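Local atomic coordinates of 49 protein (Murid herpesvirus 4, PDB entry 6A4V), a protein that interacts with poly(ADP-ribose) polymerase 1 (PARP-1) and facilitates replication of the virus, probably through this interaction. Residues 189-199 / 222-233. Sequence-based numbering, arbitrary orientation.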
loop_
_atom_site.group_PDB
_atom_site.type_symbol
_atom_site.label_atom_id
_atom_site.label_comp_id
_atom_site.label_asym_id
_atom_site.label_seq_id
_atom_site.Cartn_x
_atom_site.Cartn_y
_atom_site.Cartn_z
ATOM N N PHE B 189 -5.516 -10.003 -21.513
ATOM C CA PHE B 189 -5.733 -9.083 -20.419
ATOM C C PHE B 189 -6.755 -9.628 -19.423
ATOM O O PHE B 189 -7.527 -8.865 -18.854
ATOM C CB PHE B 189 -6.135 -7.714 -20.974
ATOM C CG PHE B 189 -5.006 -7.077 -21.733
ATOM C CD1 PHE B 189 -4.735 -7.418 -23.050
ATOM C CD2 PHE B 189 -4.145 -6.196 -21.081
ATOM C CE1 PHE B 189 -3.671 -6.833 -23.718
ATOM C CE2 PHE B 189 -3.085 -5.617 -21.749
ATOM C CZ PHE B 189 -2.840 -5.943 -23.060
ATOM N N SER B 190 -6.738 -10.937 -19.188
ATOM C CA SER B 190 -7.630 -11.510 -18.156
ATOM C C SER B 190 -7.207 -10.967 -16.798
ATOM O O SER B 190 -8.099 -10.675 -15.974
ATOM C CB SER B 190 -7.602 -12.997 -18.160
ATOM O OG SER B 190 -8.045 -13.486 -19.415
ATOM N N TYR B 191 -5.857 -10.913 -16.615
ATOM C CA TYR B 191 -5.104 -10.430 -15.448
ATOM C C TYR B 191 -3.964 -9.563 -15.969
ATOM O O TYR B 191 -3.728 -9.539 -17.171
ATOM C CB TYR B 191 -4.563 -11.575 -14.594
ATOM C CG TYR B 191 -3.824 -12.648 -15.356
ATOM C CD1 TYR B 191 -4.464 -13.781 -15.823
ATOM C CD2 TYR B 191 -2.487 -12.520 -15.620
ATOM C CE1 TYR B 191 -3.778 -14.782 -16.493
ATOM C CE2 TYR B 191 -1.786 -13.491 -16.310
ATOM C CZ TYR B 191 -2.429 -14.629 -16.743
ATOM O OH TYR B 191 -1.697 -15.567 -17.407
ATOM N N MET B 192 -3.328 -8.816 -15.055
ATOM C CA MET B 192 -2.118 -8.105 -15.305
ATOM C C MET B 192 -1.241 -8.270 -14.072
ATOM O O MET B 192 -1.726 -8.287 -12.961
ATOM C CB MET B 192 -2.318 -6.608 -15.573
ATOM C CG MET B 192 -2.248 -6.194 -17.037
ATOM S SD MET B 192 -0.645 -6.367 -17.851
ATOM C CE MET B 192 -0.154 -4.667 -18.089
ATOM N N TYR B 193 0.057 -8.460 -14.299
ATOM C CA TYR B 193 0.995 -8.402 -13.199
ATOM C C TYR B 193 1.299 -6.935 -12.916
ATOM O O TYR B 193 1.180 -6.091 -13.790
ATOM C CB TYR B 193 2.240 -9.217 -13.524
ATOM C CG TYR B 193 1.957 -10.692 -13.478
ATOM C CD1 TYR B 193 1.857 -11.325 -12.256
ATOM C CD2 TYR B 193 1.841 -11.463 -14.628
ATOM C CE1 TYR B 193 1.566 -12.674 -12.168
ATOM C CE2 TYR B 193 1.555 -12.818 -14.549
ATOM C CZ TYR B 193 1.433 -13.426 -13.312
ATOM O OH TYR B 193 1.116 -14.741 -13.162
ATOM N N ASN B 194 1.671 -6.636 -11.687
ATOM C CA ASN B 194 2.086 -5.265 -11.322
ATOM C C ASN B 194 3.592 -5.065 -11.598
ATOM O O ASN B 194 4.379 -5.985 -11.851
ATOM C CB ASN B 194 1.748 -5.004 -9.858
ATOM C CG ASN B 194 2.565 -5.878 -8.924
ATOM O OD1 ASN B 194 3.439 -6.645 -9.359
ATOM N ND2 ASN B 194 2.317 -5.746 -7.643
ATOM N N PHE B 195 4.018 -3.821 -11.544
ATOM C CA PHE B 195 5.372 -3.419 -11.841
ATOM C C PHE B 195 6.448 -4.082 -10.963
ATOM O O PHE B 195 7.477 -4.494 -11.451
ATOM C CB PHE B 195 5.432 -1.921 -11.629
ATOM C CG PHE B 195 6.776 -1.323 -11.849
ATOM C CD1 PHE B 195 7.540 -1.688 -12.937
ATOM C CD2 PHE B 195 7.236 -0.324 -11.005
ATOM C CE1 PHE B 195 8.781 -1.105 -13.138
ATOM C CE2 PHE B 195 8.466 0.266 -11.225
ATOM C CZ PHE B 195 9.231 -0.126 -12.291
ATOM N N LYS B 196 6.248 -4.085 -9.652
ATOM C CA LYS B 196 7.127 -4.746 -8.716
ATOM C C LYS B 196 7.425 -6.145 -9.268
ATOM O O LYS B 196 8.586 -6.542 -9.384
ATOM C CB LYS B 196 6.437 -4.692 -7.342
ATOM C CG LYS B 196 6.904 -5.657 -6.275
ATOM C CD LYS B 196 6.422 -5.275 -4.871
ATOM C CE LYS B 196 6.943 -3.925 -4.405
ATOM N NZ LYS B 196 7.408 -3.923 -2.991
ATOM N N THR B 197 6.383 -6.872 -9.692
ATOM C CA THR B 197 6.635 -8.206 -10.253
ATOM C C THR B 197 7.463 -8.164 -11.545
ATOM O O THR B 197 8.313 -9.020 -11.756
ATOM C CB THR B 197 5.316 -8.945 -10.402
ATOM O OG1 THR B 197 4.778 -8.854 -9.078
ATOM C CG2 THR B 197 5.479 -10.360 -10.858
ATOM N N PHE B 198 7.227 -7.206 -12.430
ATOM C CA PHE B 198 7.937 -7.267 -13.714
ATOM C C PHE B 198 9.413 -6.954 -13.461
ATOM O O PHE B 198 10.291 -7.506 -14.157
ATOM C CB PHE B 198 7.351 -6.335 -14.770
ATOM C CG PHE B 198 6.124 -6.834 -15.473
ATOM C CD1 PHE B 198 6.216 -7.898 -16.341
ATOM C CD2 PHE B 198 4.887 -6.251 -15.266
ATOM C CE1 PHE B 198 5.103 -8.375 -16.985
ATOM C CE2 PHE B 198 3.751 -6.794 -15.845
ATOM C CZ PHE B 198 3.880 -7.805 -16.756
ATOM N N LEU B 199 9.655 -6.082 -12.470
ATOM C CA LEU B 199 10.984 -5.735 -11.958
ATOM C C LEU B 199 11.675 -6.980 -11.434
ATOM O O LEU B 199 12.822 -7.293 -11.776
ATOM C CB LEU B 199 10.847 -4.694 -10.842
ATOM C CG LEU B 199 10.702 -3.264 -11.346
ATOM C CD1 LEU B 199 10.198 -2.315 -10.269
ATOM C CD2 LEU B 199 12.024 -2.768 -11.879
ATOM N N TYR B 222 12.485 -6.898 -23.121
ATOM C CA TYR B 222 11.525 -7.280 -22.086
ATOM C C TYR B 222 10.779 -6.014 -21.653
ATOM O O TYR B 222 9.586 -6.010 -21.588
ATOM C CB TYR B 222 12.288 -7.936 -20.934
ATOM C CG TYR B 222 11.524 -8.177 -19.658
ATOM C CD1 TYR B 222 10.887 -9.389 -19.430
ATOM C CD2 TYR B 222 11.494 -7.231 -18.648
ATOM C CE1 TYR B 222 10.233 -9.643 -18.238
ATOM C CE2 TYR B 222 10.863 -7.485 -17.438
ATOM C CZ TYR B 222 10.203 -8.688 -17.242
ATOM O OH TYR B 222 9.547 -8.975 -16.071
ATOM N N TRP B 223 11.517 -4.928 -21.431
ATOM C CA TRP B 223 10.880 -3.705 -21.016
ATOM C C TRP B 223 10.075 -3.053 -22.135
ATOM O O TRP B 223 9.100 -2.366 -21.855
ATOM C CB TRP B 223 11.869 -2.728 -20.400
ATOM C CG TRP B 223 12.252 -3.198 -19.036
ATOM C CD1 TRP B 223 13.448 -3.723 -18.654
ATOM C CD2 TRP B 223 11.418 -3.228 -17.874
ATOM N NE1 TRP B 223 13.423 -4.062 -17.335
ATOM C CE2 TRP B 223 12.194 -3.752 -16.822
ATOM C CE3 TRP B 223 10.133 -2.765 -17.586
ATOM C CZ2 TRP B 223 11.692 -3.899 -15.525
ATOM C CZ3 TRP B 223 9.650 -2.880 -16.305
ATOM C CH2 TRP B 223 10.402 -3.487 -15.304
ATOM N N VAL B 224 10.429 -3.300 -23.392
ATOM C CA VAL B 224 9.608 -2.764 -24.439
ATOM C C VAL B 224 8.287 -3.538 -24.401
ATOM O O VAL B 224 7.246 -2.977 -24.518
ATOM C CB VAL B 224 10.275 -2.869 -25.828
ATOM C CG1 VAL B 224 9.254 -2.979 -26.935
ATOM C CG2 VAL B 224 11.201 -1.710 -26.129
ATOM N N SER B 225 8.377 -4.854 -24.301
ATOM C CA SER B 225 7.237 -5.701 -24.259
ATOM C C SER B 225 6.341 -5.267 -23.081
ATOM O O SER B 225 5.187 -5.105 -23.251
ATOM C CB SER B 225 7.598 -7.159 -24.139
ATOM O OG SER B 225 8.708 -7.533 -24.967
ATOM N N VAL B 226 6.915 -5.147 -21.890
ATOM C CA VAL B 226 6.169 -4.750 -20.738
ATOM C C VAL B 226 5.538 -3.388 -21.010
ATOM O O VAL B 226 4.393 -3.161 -20.704
ATOM C CB VAL B 226 7.012 -4.682 -19.453
ATOM C CG1 VAL B 226 6.193 -4.052 -18.340
ATOM C CG2 VAL B 226 7.530 -6.033 -19.044
ATOM N N PHE B 227 6.298 -2.464 -21.552
ATOM C CA PHE B 227 5.700 -1.147 -21.811
ATOM C C PHE B 227 4.455 -1.235 -22.710
ATOM O O PHE B 227 3.519 -0.365 -22.613
ATOM C CB PHE B 227 6.733 -0.239 -22.464
ATOM C CG PHE B 227 6.258 1.159 -22.744
ATOM C CD1 PHE B 227 6.016 2.034 -21.696
ATOM C CD2 PHE B 227 6.171 1.642 -24.031
ATOM C CE1 PHE B 227 5.566 3.316 -21.956
ATOM C CE2 PHE B 227 5.746 2.944 -24.286
ATOM C CZ PHE B 227 5.446 3.784 -23.243
ATOM N N LYS B 228 4.490 -2.152 -23.695
ATOM C CA LYS B 228 3.435 -2.214 -24.707
ATOM C C LYS B 228 2.207 -2.796 -24.002
ATOM O O LYS B 228 1.100 -2.254 -24.178
ATOM C CB LYS B 228 3.901 -2.912 -25.997
ATOM C CG LYS B 228 2.825 -3.583 -26.862
ATOM C CD LYS B 228 2.250 -2.696 -27.966
ATOM C CE LYS B 228 1.535 -3.446 -29.077
ATOM N NZ LYS B 228 2.460 -4.055 -30.060
ATOM N N LEU B 229 2.429 -3.769 -23.104
ATOM C CA LEU B 229 1.315 -4.341 -22.383
ATOM C C LEU B 229 0.649 -3.251 -21.538
ATOM O O LEU B 229 -0.585 -3.088 -21.581
ATOM C CB LEU B 229 1.779 -5.488 -21.496
ATOM C CG LEU B 229 1.679 -6.929 -21.986
ATOM C CD1 LEU B 229 1.816 -7.847 -20.787
ATOM C CD2 LEU B 229 0.371 -7.269 -22.685
ATOM N N PHE B 230 1.418 -2.524 -20.729
ATOM C CA PHE B 230 0.819 -1.537 -19.831
ATOM C C PHE B 230 0.180 -0.452 -20.699
ATOM O O PHE B 230 -0.837 0.146 -20.357
ATOM C CB PHE B 230 1.850 -0.975 -18.828
ATOM C CG PHE B 230 1.980 -1.792 -17.568
ATOM C CD1 PHE B 230 0.896 -1.944 -16.692
ATOM C CD2 PHE B 230 3.156 -2.473 -17.273
ATOM C CE1 PHE B 230 1.004 -2.715 -15.548
ATOM C CE2 PHE B 230 3.250 -3.254 -16.124
ATOM C CZ PHE B 230 2.195 -3.353 -15.248
ATOM N N SER B 231 0.756 -0.203 -21.873
ATOM C CA SER B 231 0.167 0.839 -22.702
ATOM C C SER B 231 -1.264 0.475 -23.067
ATOM O O SER B 231 -2.164 1.308 -23.087
ATOM C CB SER B 231 0.960 1.082 -23.927
ATOM O OG SER B 231 2.013 2.001 -23.660
ATOM N N VAL B 232 -1.450 -0.772 -23.453
ATOM C CA VAL B 232 -2.745 -1.176 -23.920
ATOM C C VAL B 232 -3.679 -1.190 -22.713
ATOM O O VAL B 232 -4.780 -0.649 -22.717
ATOM C CB VAL B 232 -2.634 -2.543 -24.629
ATOM C CG1 VAL B 232 -3.949 -3.287 -24.683
ATOM C CG2 VAL B 232 -2.053 -2.353 -26.027
ATOM N N CYS B 233 -3.173 -1.780 -21.639
ATOM C CA CYS B 233 -3.871 -1.861 -20.393
ATOM C C CYS B 233 -4.434 -0.503 -19.937
ATOM O O CYS B 233 -5.578 -0.438 -19.449
ATOM C CB CYS B 233 -2.918 -2.406 -19.367
ATOM S SG CYS B 233 -3.790 -3.141 -17.975
#
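The F230 ring carries the methyl CE of M192 over one face, 3.5 Å from the ring centroid and 22° off its normal; SD stands farther out above the same ring, completing a Met-aromatic contact. Bends at chi2 and chi3 turn that methyl down onto the ring. The F198 ring has V226 CG1 over one face, 4.1 Å from its centroid, as a CH-pi contact, and the hydroxyl of Y222 at its edge. CD2 of F198 lies 3.5 Å from CE2 of F230, with the ring planes inclined at 80°. At the edge of the F195 ring, near its plane, CE1 of F195 meets CH2 of W223 at 3.6 Å.

These contacts pack a short strand, 192-193, and the start of helix 195-203 against helix 213-235 in the buried core of a largely helical protein. Segments 195-199 and 222-233 run nearly antiparallel (164°), with axes 11.8 Å apart, a wide spacing consistent with the aromatic rings between them. Y40 meets F230 edge-to-face, and M192 pairs through its backbone with Y40 and Y41, so the N-terminal residues join this core. At the loop end, CZ of F189 reaches CG1 of V232 at 3.3 Å, with L229 CD2 beside it.

N194 caps helix 195-203: its OD1 accepts from both N and OG1 of T197. One hydrogen bond crosses between the segments, Y222 OH donating to the backbone O of F198 at 2.5 Å, in the carbonyl plane and on a lone pair.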